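Local coordinates for protein thiol-activated cytolysin (Desulfobulbus propionicus, PDB 6NAL) that probably forms pores in target membranes, as cholesterol-dependent cytolysins do, by oligomerising and inserting beta hairpins, at residues Y67-A75 / V115-A123; C265-D273 / V312-W320. All blocks are in the same frame, centred on the assembly; numbering follows the deposited sequence.

Overall arrangement
Two contacts in the cytolysin part of the chain illustrate how helices are fastened near a long, curved antiparallel sheet. Interaction 1 closes before interaction 2 opens along the chain; their centres are about 37 Å apart, their nearest atoms about 19 Å. The first joins the loop ahead of strand 76-78 to the start of helix 118-133; the second joins hairpin 265-270 to helix 309-320. Pro73 of interaction 1 packs on strand 232-250, Ile319 of interaction 2 on its partner 187-202. One contact relies mainly on aromatic packing; the other combines an amide and an indole bonded to backbone with packing of Leu270 and Val312. The two helices appear tied independently to distant parts of one sheet.

Interaction 1: residues Y67-A75 / V115-A123; sequences YEDVTYPGA and VPTFANVRA
Tyr72 and Phe118 carry this contact, each ring meeting backbone of the opposite segment. The Phe118 ring lies flat against Asp69, whose CA sits 3.6 Å from the ring centroid and only 7° off the normal, a CH-pi contact; Asp69 CB covers the same face, 3.5 Å from Phe118 CD2. With CG of Phe118 anti to its backbone N (chi1 -174°), the ring is carried out over the 67-75 loop. The Tyr72 ring slides under the first turn of the helix: Phe118 N stands 3.5 Å from Tyr72 CZ, over one face and toward the rim, while Ala75 CB covers the centre of the other face. The rings meet obliquely, planes at 44°. Tyr72 CD2 touches Val121 CG2 at 3.8 Å, and Pro73 O meets that same methyl. Gly74 O lies against Pro116 CB, where the type II turn from Tyr72 to Ala75 brings the chain close. In the second shell, Thr117 is the N-cap, its OG1 accepting from Asn120 N at 3.1 Å, and Lys95 NZ hydrogen-bonds to Pro116 O. Helix 118-133 starts against a loop in which backbone hydrogen bonds tie Gly74 and Ala75 to Val235 and Pro73 packs on strand 232-250.

Interaction 2: residues C265-D273 / V312-W320; sequences CSKDGLKID and VQKINRIIW
A beta hairpin, strands 265-266 and 269-270 joined by a type I turn, rests along helix 309-320, and the amide of Asn316 pairs with both the N-H and the C=O of Leu270. Asn316 CG lies anti to the carbonyl carbon, beside the backbone N (chi1 -77°), which puts the amide on the hairpin. Asn316 OD1 accepts from Leu270 N at 2.7 Å, nearly straight at 173°, while Asn316 ND2 donates to Leu270 O at 2.8 Å; each bond lies in the plane of its acceptor carbonyl, on a lone pair. This two-point grip fixes the amide's orientation. Gly269 CA, bearing no side chain, lets Asn316 OD1 come within 3.3 Å. One turn on, Trp320 presents its indole edge to the turn: NE1 bonds to Asp268 O at 2.9 Å, but the N-H...O angle is only 138° and NE1 stands above the carbonyl plane. Leu270 CD1 meets Ile315 CG2 at 3.9 Å. The Ile272 and Val312 side chains cross at about a right angle, with Ile272 CG2 doubtfully close, 3.3 Å, to Val312 CG1 and CG2. Because Asn316 satisfies both backbone groups of buried Leu270, the strand edge pairs with a side chain as with a neighbouring strand.

Interaction 1: residues Y67-A75 / V115-A123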
ATOM      1  N   TYR A  67       4.064  14.237 -42.642  1.00 51.00           N
ATOM      2  CA  TYR A  67       2.998  13.748 -43.502  1.00 40.36           C
ATOM      3  C   TYR A  67       1.735  14.598 -43.416  1.00 38.85           C
ATOM      4  O   TYR A  67       0.634  14.061 -43.568  1.00 42.60           O
ATOM      5  CB  TYR A  67       2.658  12.304 -43.157  1.00 44.77           C
ATOM      6  CG  TYR A  67       3.788  11.335 -43.359  1.00 49.46           C
ATOM      7  CD1 TYR A  67       4.839  11.251 -42.448  1.00 47.19           C
ATOM      8  CD2 TYR A  67       3.797  10.477 -44.448  1.00 43.86           C
ATOM      9  CE1 TYR A  67       5.871  10.350 -42.635  1.00 44.57           C
ATOM     10  CE2 TYR A  67       4.821   9.568 -44.626  1.00 42.64           C
ATOM     11  CZ  TYR A  67       5.846   9.525 -43.716  1.00 43.20           C
ATOM     12  OH  TYR A  67       6.846   8.652 -43.912  1.00 56.67           O
ATOM     13  N   GLU A  68       1.872  15.908 -43.161  1.00 42.58           N
ATOM     14  CA  GLU A  68       0.719  16.808 -43.203  1.00 49.04           C
ATOM     15  C   GLU A  68       0.061  16.799 -44.583  1.00 46.19           C
ATOM     16  O   GLU A  68      -1.168  16.849 -44.692  1.00 42.60           O
ATOM     17  CB  GLU A  68       1.108  18.257 -42.860  1.00 43.81           C
ATOM     18  CG  GLU A  68       1.941  18.482 -41.585  1.00 58.16           C
ATOM     19  CD  GLU A  68       1.827  19.936 -41.030  1.00 67.47           C
ATOM     20  OE1 GLU A  68       1.356  20.860 -41.777  1.00 66.26           O
ATOM     21  OE2 GLU A  68       2.214  20.130 -39.840  1.00 56.61           O
ATOM     22  N   ASP A  69       0.861  16.732 -45.650  1.00 47.13           N
ATOM     23  CA  ASP A  69       0.329  16.756 -47.019  1.00 40.76           C
ATOM     24  C   ASP A  69      -0.307  15.443 -47.447  1.00 40.20           C
ATOM     25  O   ASP A  69      -0.826  15.375 -48.553  1.00 36.81           O
ATOM     26  CB  ASP A  69       1.426  17.119 -47.998  1.00 38.06           C
ATOM     27  CG  ASP A  69       2.502  16.016 -48.119  1.00 58.41           C
ATOM     28  OD1 ASP A  69       2.558  15.068 -47.272  1.00 54.91           O
ATOM     29  OD2 ASP A  69       3.300  16.116 -49.075  1.00 55.79           O
ATOM     30  N   VAL A  70      -0.377  14.446 -46.564  1.00 43.40           N
ATOM     31  CA  VAL A  70      -1.005  13.157 -46.841  1.00 46.58           C
ATOM     32  C   VAL A  70      -2.158  12.845 -45.897  1.00 42.61           C
ATOM     33  O   VAL A  70      -2.870  11.845 -46.104  1.00 34.61           O
ATOM     34  CB  VAL A  70       0.063  12.045 -46.787  1.00 48.71           C
ATOM     35  CG1 VAL A  70      -0.515  10.708 -46.532  1.00 54.94           C
ATOM     36  CG2 VAL A  70       0.852  12.090 -48.088  1.00 48.56           C
ATOM     37  N   THR A  71      -2.420  13.702 -44.918  1.00 36.29           N
ATOM     38  CA  THR A  71      -3.436  13.392 -43.933  1.00 37.52           C
ATOM     39  C   THR A  71      -4.414  14.527 -43.804  1.00 34.63           C
ATOM     40  O   THR A  71      -4.858  14.874 -42.702  1.00 38.50           O
ATOM     41  CB  THR A  71      -2.838  13.122 -42.561  1.00 38.71           C
ATOM     42  OG1 THR A  71      -2.049  14.246 -42.183  1.00 42.53           O
ATOM     43  CG2 THR A  71      -1.979  11.949 -42.549  1.00 31.96           C
ATOM     44  N   TYR A  72      -4.707  15.150 -44.890  1.00 34.14           N
ATOM     45  CA  TYR A  72      -5.668  16.241 -44.951  1.00 29.25           C
ATOM     46  C   TYR A  72      -7.075  15.690 -45.127  1.00 31.20           C
ATOM     47  O   TYR A  72      -7.282  14.531 -45.547  1.00 33.12           O
ATOM     48  CB  TYR A  72      -5.318  17.201 -46.112  1.00 39.11           C
ATOM     49  CG  TYR A  72      -5.223  16.474 -47.456  1.00 35.85           C
ATOM     50  CD1 TYR A  72      -4.038  15.859 -47.854  1.00 35.95           C
ATOM     51  CD2 TYR A  72      -6.328  16.345 -48.289  1.00 38.03           C
ATOM     52  CE1 TYR A  72      -3.942  15.160 -49.072  1.00 40.90           C
ATOM     53  CE2 TYR A  72      -6.248  15.629 -49.474  1.00 39.46           C
ATOM     54  CZ  TYR A  72      -5.045  15.046 -49.851  1.00 38.27           C
ATOM     55  OH  TYR A  72      -4.916  14.357 -51.010  1.00 40.11           O
ATOM     56  N   PRO A  73      -8.073  16.505 -44.830  1.00 27.41           N
ATOM     57  CA  PRO A  73      -9.447  16.021 -44.928  1.00 29.41           C
ATOM     58  C   PRO A  73      -9.742  15.585 -46.350  1.00 33.26           C
ATOM     59  O   PRO A  73      -9.505  16.327 -47.300  1.00 34.57           O
ATOM     60  CB  PRO A  73     -10.299  17.234 -44.508  1.00 29.69           C
ATOM     61  CG  PRO A  73      -9.386  18.089 -43.742  1.00 28.93           C
ATOM     62  CD  PRO A  73      -7.965  17.825 -44.189  1.00 24.03           C
ATOM     63  N   GLY A  74     -10.294  14.386 -46.488  1.00 36.83           N
ATOM     64  CA  GLY A  74     -10.571  13.828 -47.784  1.00 33.47           C
ATOM     65  C   GLY A  74      -9.408  13.128 -48.444  1.00 36.22           C
ATOM     66  O   GLY A  74      -9.552  12.663 -49.590  1.00 36.45           O
ATOM     67  N   ALA A  75      -8.257  13.039 -47.782  1.00 36.34           N
ATOM     68  CA  ALA A  75      -7.191  12.200 -48.340  1.00 40.44           C
ATOM     69  C   ALA A  75      -7.625  10.740 -48.322  1.00 41.12           C
ATOM     70  O   ALA A  75      -8.588  10.361 -47.636  1.00 37.95           O
ATOM     71  CB  ALA A  75      -5.881  12.357 -47.558  1.00 34.59           C
ATOM     72  N   VAL A 115     -11.915  18.495 -55.750  1.00 50.81           N
ATOM     73  CA  VAL A 115     -11.205  17.216 -55.796  1.00 56.89           C
ATOM     74  C   VAL A 115     -10.214  17.167 -54.636  1.00 51.32           C
ATOM     75  O   VAL A 115      -9.356  18.053 -54.522  1.00 48.48           O
ATOM     76  CB  VAL A 115     -10.505  17.000 -57.149  1.00 56.72           C
ATOM     77  CG1 VAL A 115     -11.534  17.103 -58.279  1.00 50.53           C
ATOM     78  CG2 VAL A 115      -9.389  17.981 -57.338  1.00 54.52           C
ATOM     79  N   PRO A 116     -10.297  16.165 -53.747  1.00 48.77           N
ATOM     80  CA  PRO A 116      -9.457  16.192 -52.544  1.00 45.53           C
ATOM     81  C   PRO A 116      -7.985  16.058 -52.854  1.00 46.28           C
ATOM     82  O   PRO A 116      -7.444  14.957 -52.983  1.00 53.89           O
ATOM     83  CB  PRO A 116      -9.937  14.986 -51.733  1.00 53.84           C
ATOM     84  CG  PRO A 116     -11.255  14.589 -52.331  1.00 52.90           C
ATOM     85  CD  PRO A 116     -11.133  14.954 -53.792  1.00 55.36           C
ATOM     86  N   THR A 117      -7.326  17.192 -52.971  1.00 44.04           N
ATOM     87  CA  THR A 117      -5.867  17.245 -53.040  1.00 47.40           C
ATOM     88  C   THR A 117      -5.382  18.249 -52.000  1.00 41.40           C
ATOM     89  O   THR A 117      -6.131  19.129 -51.543  1.00 36.52           O
ATOM     90  CB  THR A 117      -5.355  17.638 -54.412  1.00 49.12           C
ATOM     91  OG1 THR A 117      -5.564  19.042 -54.558  1.00 57.55           O
ATOM     92  CG2 THR A 117      -6.177  16.853 -55.517  1.00 52.32           C
ATOM     93  N   PHE A 118      -4.185  17.988 -51.487  1.00 39.35           N
ATOM     94  CA  PHE A 118      -3.634  18.859 -50.460  1.00 41.22           C
ATOM     95  C   PHE A 118      -3.723  20.329 -50.862  1.00 46.09           C
ATOM     96  O   PHE A 118      -4.150  21.180 -50.077  1.00 48.59           O
ATOM     97  CB  PHE A 118      -2.191  18.461 -50.179  1.00 39.66           C
ATOM     98  CG  PHE A 118      -1.581  19.209 -49.016  1.00 48.03           C
ATOM     99  CD1 PHE A 118      -2.238  19.291 -47.785  1.00 52.19           C
ATOM    100  CD2 PHE A 118      -0.376  19.841 -49.144  1.00 48.05           C
ATOM    101  CE1 PHE A 118      -1.688  19.996 -46.708  1.00 46.43           C
ATOM    102  CE2 PHE A 118       0.165  20.545 -48.080  1.00 61.89           C
ATOM    103  CZ  PHE A 118      -0.500  20.622 -46.860  1.00 53.46           C
ATOM    104  N   ALA A 119      -3.321  20.650 -52.091  1.00 54.85           N
ATOM    105  CA  ALA A 119      -3.308  22.055 -52.489  1.00 54.48           C
ATOM    106  C   ALA A 119      -4.727  22.598 -52.597  1.00 49.15           C
ATOM    107  O   ALA A 119      -4.995  23.744 -52.223  1.00 52.35           O
ATOM    108  CB  ALA A 119      -2.552  22.222 -53.800  1.00 47.96           C
ATOM    109  N   ASN A 120      -5.657  21.779 -53.072  1.00 46.55           N
ATOM    110  CA  ASN A 120      -7.052  22.205 -53.135  1.00 45.87           C
ATOM    111  C   ASN A 120      -7.701  22.277 -51.749  1.00 49.21           C
ATOM    112  O   ASN A 120      -8.428  23.240 -51.442  1.00 47.89           O
ATOM    113  CB  ASN A 120      -7.814  21.257 -54.064  1.00 53.92           C
ATOM    114  CG  ASN A 120      -7.498  21.512 -55.550  1.00 55.18           C
ATOM    115  OD1 ASN A 120      -6.858  22.509 -55.906  1.00 61.10           O
ATOM    116  ND2 ASN A 120      -7.953  20.615 -56.410  1.00 50.45           N
ATOM    117  N   VAL A 121      -7.466  21.281 -50.888  1.00 44.03           N
ATOM    118  CA  VAL A 121      -8.118  21.359 -49.598  1.00 38.51           C
ATOM    119  C   VAL A 121      -7.529  22.517 -48.826  1.00 43.47           C
ATOM    120  O   VAL A 121      -8.251  23.248 -48.164  1.00 38.07           O
ATOM    121  CB  VAL A 121      -7.992  20.058 -48.800  1.00 53.61           C
ATOM    122  CG1 VAL A 121      -8.557  20.195 -47.412  1.00 47.68           C
ATOM    123  CG2 VAL A 121      -8.802  18.934 -49.546  1.00 52.22           C
ATOM    124  N   ARG A 122      -6.216  22.729 -48.925  1.00 32.73           N
ATOM    125  CA  ARG A 122      -5.583  23.783 -48.144  1.00 36.25           C
ATOM    126  C   ARG A 122      -6.097  25.154 -48.572  1.00 47.71           C
ATOM    127  O   ARG A 122      -6.482  25.980 -47.743  1.00 41.78           O
ATOM    128  CB  ARG A 122      -4.067  23.698 -48.295  1.00 45.67           C
ATOM    129  CG  ARG A 122      -3.296  24.750 -47.451  1.00 56.19           C
ATOM    130  CD  ARG A 122      -1.758  24.540 -47.464  1.00 59.84           C
ATOM    131  NE  ARG A 122      -1.254  24.277 -48.819  1.00 63.95           N
ATOM    132  CZ  ARG A 122       0.010  23.987 -49.124  1.00 68.56           C
ATOM    133  NH1 ARG A 122       0.923  23.912 -48.165  1.00 73.89           N
ATOM    134  NH2 ARG A 122       0.359  23.754 -50.386  1.00 69.80           N
ATOM    135  N   ALA A 123      -6.137  25.401 -49.882  1.00 50.99           N
ATOM    136  CA  ALA A 123      -6.627  26.687 -50.372  1.00 42.44           C
ATOM    137  C   ALA A 123      -8.060  26.943 -49.921  1.00 44.24           C
ATOM    138  O   ALA A 123      -8.387  28.042 -49.456  1.00 47.48           O
ATOM    139  CB  ALA A 123      -6.556  26.726 -51.894  1.00 47.94           C
TER

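Interaction 2: residues C265-D273 / V312-W320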
ATOM      1  N   CYS A 265       2.141  22.306  -9.972  1.00 54.82           N
ATOM      2  CA  CYS A 265       1.630  22.503 -11.325  1.00 50.66           C
ATOM      3  C   CYS A 265       0.284  21.821 -11.505  1.00 51.87           C
ATOM      4  O   CYS A 265       0.005  20.785 -10.900  1.00 66.86           O
ATOM      5  CB  CYS A 265       2.600  21.985 -12.410  1.00 56.59           C
ATOM      6  SG  CYS A 265       2.141  22.457 -14.143  1.00 93.10           S
ATOM      7  N   SER A 266      -0.555  22.447 -12.338  1.00 56.25           N
ATOM      8  CA  SER A 266      -1.948  22.057 -12.533  1.00 55.52           C
ATOM      9  C   SER A 266      -2.437  22.632 -13.862  1.00 52.86           C
ATOM     10  O   SER A 266      -1.665  23.223 -14.623  1.00 50.26           O
ATOM     11  CB  SER A 266      -2.798  22.552 -11.361  1.00 52.26           C
ATOM     12  OG  SER A 266      -2.711  23.968 -11.246  1.00 57.08           O
ATOM     13  N   LYS A 267      -3.738  22.469 -14.131  1.00 51.08           N
ATOM     14  CA  LYS A 267      -4.351  23.077 -15.299  1.00 44.82           C
ATOM     15  C   LYS A 267      -4.305  24.595 -15.247  1.00 54.69           C
ATOM     16  O   LYS A 267      -4.457  25.239 -16.295  1.00 58.11           O
ATOM     17  CB  LYS A 267      -5.801  22.612 -15.444  1.00 46.13           C
ATOM     18  CG  LYS A 267      -6.653  22.827 -14.198  1.00 64.18           C
ATOM     19  CD  LYS A 267      -7.982  23.397 -14.569  1.00 60.73           C
ATOM     20  CE  LYS A 267      -8.869  23.552 -13.342  1.00 64.82           C
ATOM     21  NZ  LYS A 267      -8.363  24.158 -12.182  1.00 65.92           N
ATOM     22  N   ASP A 268      -4.082  25.185 -14.066  1.00 55.95           N
ATOM     23  CA  ASP A 268      -3.968  26.642 -13.974  1.00 60.98           C
ATOM     24  C   ASP A 268      -2.559  27.155 -14.205  1.00 54.27           C
ATOM     25  O   ASP A 268      -2.368  28.367 -14.332  1.00 58.57           O
ATOM     26  CB  ASP A 268      -4.427  27.165 -12.607  1.00 72.79           C
ATOM     27  CG  ASP A 268      -5.914  26.967 -12.378  1.00 76.88           C
ATOM     28  OD1 ASP A 268      -6.717  27.191 -13.327  1.00 81.79           O
ATOM     29  OD2 ASP A 268      -6.276  26.571 -11.251  1.00 71.65           O
ATOM     30  N   GLY A 269      -1.572  26.268 -14.243  1.00 47.59           N
ATOM     31  CA  GLY A 269      -0.213  26.668 -14.487  1.00 50.12           C
ATOM     32  C   GLY A 269       0.626  26.288 -13.283  1.00 53.81           C
ATOM     33  O   GLY A 269       0.355  25.363 -12.599  1.00 56.12           O
ATOM     34  N   LEU A 270       1.672  27.100 -13.106  1.00 47.38           N
ATOM     35  CA  LEU A 270       2.609  26.826 -12.024  1.00 44.90           C
ATOM     36  C   LEU A 270       2.399  27.836 -10.900  1.00 51.90           C
ATOM     37  O   LEU A 270       2.552  29.031 -11.094  1.00 51.65           O
ATOM     38  CB  LEU A 270       4.073  26.852 -12.481  1.00 55.87           C
ATOM     39  CG  LEU A 270       4.462  25.623 -13.284  1.00 56.52           C
ATOM     40  CD1 LEU A 270       3.617  25.473 -14.516  1.00 58.05           C
ATOM     41  CD2 LEU A 270       5.908  25.882 -13.651  1.00 58.90           C
ATOM     42  N   LYS A 271       1.917  27.369  -9.767  1.00 59.09           N
ATOM     43  CA  LYS A 271       1.722  28.169  -8.553  1.00 67.93           C
ATOM     44  C   LYS A 271       2.778  27.641  -7.578  1.00 69.26           C
ATOM     45  O   LYS A 271       2.523  26.767  -6.735  1.00 72.68           O
ATOM     46  CB  LYS A 271       0.288  27.981  -8.064  1.00 78.46           C
ATOM     47  CG  LYS A 271       0.008  28.659  -6.747  1.00 88.56           C
ATOM     48  CD  LYS A 271      -1.216  28.065  -6.004  1.00 92.58           C
ATOM     49  CE  LYS A 271      -0.925  26.625  -5.480  1.00 94.00           C
ATOM     50  NZ  LYS A 271      -0.456  26.595  -4.100  1.00 74.79           N
ATOM     51  N   ILE A 272       3.995  28.135  -7.733  1.00 64.28           N
ATOM     52  CA  ILE A 272       5.088  27.804  -6.841  1.00 72.75           C
ATOM     53  C   ILE A 272       5.501  29.096  -6.182  1.00 80.24           C
ATOM     54  O   ILE A 272       5.837  30.064  -6.872  1.00 79.77           O
ATOM     55  CB  ILE A 272       6.272  27.181  -7.570  1.00 68.61           C
ATOM     56  CG1 ILE A 272       7.372  26.889  -6.559  1.00 73.65           C
ATOM     57  CG2 ILE A 272       6.785  28.143  -8.604  1.00 78.97           C
ATOM     58  CD1 ILE A 272       8.540  26.162  -7.175  1.00 85.07           C
ATOM     59  N   ASP A 273       5.474  29.123  -4.858  1.00 85.92           N
ATOM     60  CA  ASP A 273       5.670  30.378  -4.153  1.00 93.33           C
ATOM     61  C   ASP A 273       6.597  30.190  -2.956  1.00105.84           C
ATOM     62  O   ASP A 273       6.853  29.074  -2.487  1.00107.33           O
ATOM     63  CB  ASP A 273       4.326  30.985  -3.713  1.00104.08           C
ATOM     64  CG  ASP A 273       4.456  32.443  -3.276  1.00102.23           C
ATOM     65  OD1 ASP A 273       5.374  33.145  -3.764  1.00 97.30           O
ATOM     66  OD2 ASP A 273       3.655  32.885  -2.428  1.00 95.27           O
ATOM     67  N   VAL A 312       9.249  30.671 -13.527  1.00 48.56           N
ATOM     68  CA  VAL A 312       7.861  30.275 -13.280  1.00 48.88           C
ATOM     69  C   VAL A 312       6.898  31.223 -13.992  1.00 48.99           C
ATOM     70  O   VAL A 312       5.954  30.800 -14.676  1.00 45.43           O
ATOM     71  CB  VAL A 312       7.591  30.227 -11.758  1.00 54.09           C
ATOM     72  CG1 VAL A 312       6.178  29.735 -11.474  1.00 42.55           C
ATOM     73  CG2 VAL A 312       8.622  29.345 -11.043  1.00 54.77           C
ATOM     74  N   GLN A 313       7.098  32.522 -13.834  1.00 46.19           N
ATOM     75  CA  GLN A 313       6.213  33.441 -14.532  1.00 48.24           C
ATOM     76  C   GLN A 313       6.431  33.408 -16.060  1.00 45.79           C
ATOM     77  O   GLN A 313       5.487  33.617 -16.839  1.00 43.95           O
ATOM     78  CB  GLN A 313       6.398  34.838 -13.928  1.00 52.25           C
ATOM     79  CG  GLN A 313       5.643  35.937 -14.687  1.00 57.34           C
ATOM     80  CD  GLN A 313       6.059  37.354 -14.273  1.00 68.67           C
ATOM     81  OE1 GLN A 313       6.368  38.159 -15.154  1.00 65.17           O
ATOM     82  NE2 GLN A 313       6.130  37.642 -12.946  1.00 61.80           N
ATOM     83  N   LYS A 314       7.642  33.131 -16.540  1.00 50.11           N
ATOM     84  CA  LYS A 314       7.745  32.943 -17.981  1.00 49.08           C
ATOM     85  C   LYS A 314       6.949  31.721 -18.434  1.00 41.93           C
ATOM     86  O   LYS A 314       6.399  31.713 -19.536  1.00 50.61           O
ATOM     87  CB  LYS A 314       9.201  32.809 -18.443  1.00 55.57           C
ATOM     88  CG  LYS A 314       9.279  32.648 -19.996  1.00 53.85           C
ATOM     89  CD  LYS A 314      10.565  33.161 -20.646  1.00 60.21           C
ATOM     90  CE  LYS A 314      11.753  32.247 -20.368  1.00 66.06           C
ATOM     91  NZ  LYS A 314      13.017  33.039 -20.108  1.00 67.96           N
ATOM     92  N   ILE A 315       6.863  30.675 -17.618  1.00 42.64           N
ATOM     93  CA  ILE A 315       6.124  29.486 -18.059  1.00 43.87           C
ATOM     94  C   ILE A 315       4.635  29.771 -18.101  1.00 41.49           C
ATOM     95  O   ILE A 315       3.940  29.433 -19.071  1.00 56.81           O
ATOM     96  CB  ILE A 315       6.444  28.274 -17.167  1.00 40.60           C
ATOM     97  CG1 ILE A 315       7.877  27.823 -17.452  1.00 40.06           C
ATOM     98  CG2 ILE A 315       5.458  27.191 -17.456  1.00 49.54           C
ATOM     99  CD1 ILE A 315       8.356  26.719 -16.653  1.00 47.99           C
ATOM    100  N   ASN A 316       4.123  30.411 -17.052  1.00 46.44           N
ATOM    101  CA  ASN A 316       2.695  30.681 -16.966  1.00 48.51           C
ATOM    102  C   ASN A 316       2.271  31.598 -18.058  1.00 41.33           C
ATOM    103  O   ASN A 316       1.140  31.544 -18.525  1.00 45.18           O
ATOM    104  CB  ASN A 316       2.351  31.299 -15.622  1.00 43.70           C
ATOM    105  CG  ASN A 316       2.323  30.258 -14.558  1.00 38.73           C
ATOM    106  OD1 ASN A 316       1.897  29.134 -14.829  1.00 41.10           O
ATOM    107  ND2 ASN A 316       2.803  30.581 -13.378  1.00 37.42           N
ATOM    108  N   ARG A 317       3.173  32.433 -18.498  1.00 48.66           N
ATOM    109  CA  ARG A 317       2.825  33.296 -19.601  1.00 56.47           C
ATOM    110  C   ARG A 317       2.728  32.536 -20.898  1.00 50.05           C
ATOM    111  O   ARG A 317       1.770  32.721 -21.662  1.00 48.55           O
ATOM    112  CB  ARG A 317       3.845  34.394 -19.723  1.00 62.21           C
ATOM    113  CG  ARG A 317       3.190  35.668 -20.514  1.00 82.83           C
ATOM    114  CD  ARG A 317       4.382  36.568 -20.541  1.00 91.61           C
ATOM    115  NE  ARG A 317       5.208  36.472 -19.296  1.00 97.92           N
ATOM    116  CZ  ARG A 317       6.516  36.364 -19.181  1.00103.50           C
ATOM    117  NH1 ARG A 317       7.232  36.589 -20.236  1.00102.64           N
ATOM    118  NH2 ARG A 317       6.949  36.154 -17.929  1.00102.06           N
ATOM    119  N   ILE A 318       3.763  31.736 -21.203  1.00 51.96           N
ATOM    120  CA  ILE A 318       3.689  30.839 -22.344  1.00 44.21           C
ATOM    121  C   ILE A 318       2.384  30.065 -22.333  1.00 56.67           C
ATOM    122  O   ILE A 318       1.789  29.840 -23.387  1.00 50.80           O
ATOM    123  CB  ILE A 318       4.881  29.879 -22.372  1.00 49.18           C
ATOM    124  CG1 ILE A 318       6.190  30.624 -22.597  1.00 44.44           C
ATOM    125  CG2 ILE A 318       4.624  28.867 -23.472  1.00 58.74           C
ATOM    126  CD1 ILE A 318       7.381  29.871 -21.996  1.00 54.68           C
ATOM    127  N   ILE A 319       1.919  29.625 -21.148  1.00 57.47           N
ATOM    128  CA  ILE A 319       0.735  28.761 -21.094  1.00 52.88           C
ATOM    129  C   ILE A 319      -0.537  29.552 -21.357  1.00 51.60           C
ATOM    130  O   ILE A 319      -1.519  29.006 -21.866  1.00 62.61           O
ATOM    131  CB  ILE A 319       0.628  28.045 -19.730  1.00 47.17           C
ATOM    132  CG1 ILE A 319       1.700  26.996 -19.571  1.00 42.60           C
ATOM    133  CG2 ILE A 319      -0.730  27.387 -19.542  1.00 47.29           C
ATOM    134  CD1 ILE A 319       1.815  26.509 -18.166  1.00 50.70           C
ATOM    135  N   TRP A 320      -0.615  30.789 -20.868  1.00 59.86           N
ATOM    136  CA  TRP A 320      -1.870  31.538 -20.920  1.00 60.11           C
ATOM    137  C   TRP A 320      -1.841  32.605 -21.995  1.00 60.26           C
ATOM    138  O   TRP A 320      -2.742  33.453 -22.040  1.00 62.52           O
ATOM    139  CB  TRP A 320      -2.212  32.141 -19.552  1.00 58.84           C
ATOM    140  CG  TRP A 320      -2.424  31.026 -18.602  1.00 66.39           C
ATOM    141  CD1 TRP A 320      -1.645  30.704 -17.519  1.00 55.86           C
ATOM    142  CD2 TRP A 320      -3.422  29.994 -18.707  1.00 69.86           C
ATOM    143  NE1 TRP A 320      -2.113  29.557 -16.937  1.00 58.96           N
ATOM    144  CE2 TRP A 320      -3.203  29.101 -17.640  1.00 64.11           C
ATOM    145  CE3 TRP A 320      -4.481  29.744 -19.599  1.00 66.62           C
ATOM    146  CZ2 TRP A 320      -4.021  27.979 -17.425  1.00 63.89           C
ATOM    147  CZ3 TRP A 320      -5.278  28.632 -19.392  1.00 67.11           C
ATOM    148  CH2 TRP A 320      -5.047  27.764 -18.305  1.00 70.98           C
TER